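Local coordinates for protein protease Do-like 2, chloroplastic (Arabidopsis thaliana, PDB 4FLN) that is a chloroplast serine protease that makes the primary cleavage in the photodamaged D1 protein of plant photosystem II, at residues V301-L306 with S329-G334. Sequence-based numbering, arbitrary orientation.
Sequences VSFDDL and SQKFAG
Lys331 NZ donates a hydrogen bond to Asp304 OD2 at 2.8 Å, a salt bridge that joins a hairpin turn to the loop following helix 325-329. OD2 receives the ammonium through its syn lone pair, on the side of the other carboxylate oxygen, OD1. OD1 itself accepts the backbone N-H of Glu338 on strand 336-343, so both oxygens are engaged, which limits rotation of the carboxylate. The lysine and the aspartate extend toward each other and meet in the gap between two backbones whose CA atoms, at Asp304 and Lys331, lie 11.2 Å apart. With CG anti to the carbonyl carbon (chi1 -83°), Asp304 directs its carboxylate toward Lys331; the lysine chain bends once, at chi2 (-70°), then runs extended to bring NZ to OD2. Beside the ion pair, Lys331 CE comes obliquely to the ring of Phe303, 4.5 Å from CE2.

Asp304 and Asp305 are the middle residues of a type I' turn that links strands 299-303 and 306-307 of the first PDZ domain; Phe303 N to Leu306 O, at 2.8 Å, and Leu306 N to Phe303 O, at 3.0 Å, close this tight beta hairpin. The Phe303 ring is buried against Leu327 and Ile328 of helix 325-329. With an alanine here in place of Asp304, the Lys331 ammonium would probably lose its carboxylate mate and the Glu338 N-H its acceptor. Lys331 O accepts a hydrogen bond from His238 NE2, and Phe332 stacks on the His238 ring, tying the PDZ loop to helix 233-246.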
loop_
_atom_site.group_PDB
_atom_site.type_symbol
_atom_site.label_atom_id
_atom_site.label_comp_id
_atom_site.label_asym_id
_atom_site.label_seq_id
_atom_site.Cartn_x
_atom_site.Cartn_y
_atom_site.Cartn_z
ATOM N N VAL B 301 27.954 -42.122 5.287
ATOM C CA VAL B 301 27.995 -42.889 4.054
ATOM C C VAL B 301 26.789 -43.846 3.966
ATOM O O VAL B 301 26.108 -43.923 2.946
ATOM C CB VAL B 301 29.365 -43.577 3.874
ATOM C CG1 VAL B 301 29.201 -44.985 3.365
ATOM C CG2 VAL B 301 30.247 -42.734 2.941
ATOM N N SER B 302 26.589 -44.648 4.999
ATOM C CA SER B 302 25.390 -45.466 5.077
ATOM C C SER B 302 24.578 -45.137 6.324
ATOM O O SER B 302 25.082 -44.532 7.265
ATOM C CB SER B 302 25.756 -46.948 5.073
ATOM O OG SER B 302 26.780 -47.224 6.018
ATOM N N PHE B 303 23.303 -45.505 6.308
ATOM C CA PHE B 303 22.468 -45.410 7.491
ATOM C C PHE B 303 21.610 -46.664 7.532
ATOM O O PHE B 303 20.819 -46.882 6.620
ATOM C CB PHE B 303 21.606 -44.155 7.397
ATOM C CG PHE B 303 20.700 -43.942 8.563
ATOM C CD1 PHE B 303 21.001 -42.994 9.523
ATOM C CD2 PHE B 303 19.535 -44.670 8.693
ATOM C CE1 PHE B 303 20.157 -42.778 10.587
ATOM C CE2 PHE B 303 18.688 -44.466 9.766
ATOM C CZ PHE B 303 18.997 -43.517 10.713
ATOM N N ASP B 304 21.750 -47.480 8.575
ATOM C CA ASP B 304 21.071 -48.779 8.635
ATOM C C ASP B 304 21.295 -49.561 7.336
ATOM O O ASP B 304 20.378 -50.200 6.818
ATOM C CB ASP B 304 19.564 -48.618 8.889
ATOM C CG ASP B 304 19.214 -48.437 10.376
ATOM O OD1 ASP B 304 20.078 -48.685 11.249
ATOM O OD2 ASP B 304 18.055 -48.056 10.670
ATOM N N ASP B 305 22.518 -49.481 6.817
ATOM C CA ASP B 305 22.943 -50.164 5.583
ATOM C C ASP B 305 22.223 -49.735 4.297
ATOM O O ASP B 305 22.255 -50.453 3.293
ATOM C CB ASP B 305 22.877 -51.693 5.736
ATOM C CG ASP B 305 23.812 -52.213 6.816
ATOM O OD1 ASP B 305 25.044 -52.225 6.591
ATOM O OD2 ASP B 305 23.313 -52.615 7.890
ATOM N N LEU B 306 21.618 -48.553 4.314
ATOM C CA LEU B 306 21.181 -47.904 3.083
ATOM C C LEU B 306 22.204 -46.826 2.747
ATOM O O LEU B 306 22.582 -46.036 3.609
ATOM C CB LEU B 306 19.786 -47.290 3.240
ATOM C CG LEU B 306 18.619 -48.256 3.484
ATOM C CD1 LEU B 306 17.386 -47.516 3.978
ATOM C CD2 LEU B 306 18.300 -49.068 2.228
ATOM N N SER B 329 13.411 -40.086 10.764
ATOM C CA SER B 329 12.109 -39.773 11.334
ATOM C C SER B 329 11.252 -41.018 11.604
ATOM O O SER B 329 10.316 -40.978 12.400
ATOM C CB SER B 329 11.356 -38.808 10.419
ATOM O OG SER B 329 11.048 -39.427 9.180
ATOM N N GLN B 330 11.564 -42.126 10.947
ATOM C CA GLN B 330 10.746 -43.326 11.102
ATOM C C GLN B 330 11.114 -44.114 12.354
ATOM O O GLN B 330 10.506 -45.144 12.656
ATOM C CB GLN B 330 10.801 -44.208 9.849
ATOM C CG GLN B 330 9.678 -43.917 8.858
ATOM C CD GLN B 330 8.329 -43.761 9.546
ATOM O OE1 GLN B 330 7.942 -42.657 9.948
ATOM N NE2 GLN B 330 7.613 -44.865 9.696
ATOM N N LYS B 331 12.103 -43.617 13.084
ATOM C CA LYS B 331 12.532 -44.249 14.321
ATOM C C LYS B 331 11.690 -43.728 15.475
ATOM O O LYS B 331 10.854 -42.849 15.293
ATOM C CB LYS B 331 14.015 -43.950 14.582
ATOM C CG LYS B 331 14.999 -44.538 13.562
ATOM C CD LYS B 331 15.095 -46.060 13.676
ATOM C CE LYS B 331 16.250 -46.605 12.853
ATOM N NZ LYS B 331 16.286 -48.090 12.836
ATOM N N PHE B 332 11.924 -44.254 16.669
ATOM C CA PHE B 332 11.280 -43.724 17.868
ATOM C C PHE B 332 12.296 -43.150 18.845
ATOM O O PHE B 332 13.478 -43.482 18.796
ATOM C CB PHE B 332 10.410 -44.789 18.529
ATOM C CG PHE B 332 9.215 -45.164 17.709
ATOM C CD1 PHE B 332 8.014 -44.481 17.857
ATOM C CD2 PHE B 332 9.297 -46.168 16.761
ATOM C CE1 PHE B 332 6.920 -44.809 17.082
ATOM C CE2 PHE B 332 8.208 -46.499 15.987
ATOM C CZ PHE B 332 7.020 -45.822 16.144
ATOM N N ALA B 333 11.848 -42.260 19.715
ATOM C CA ALA B 333 12.761 -41.690 20.689
ATOM C C ALA B 333 13.442 -42.828 21.435
ATOM O O ALA B 333 12.784 -43.745 21.924
ATOM C CB ALA B 333 12.025 -40.776 21.647
ATOM N N GLY B 334 14.765 -42.777 21.492
ATOM C CA GLY B 334 15.536 -43.781 22.195
ATOM C C GLY B 334 16.172 -44.821 21.294
ATOM O O GLY B 334 17.062 -45.555 21.726
#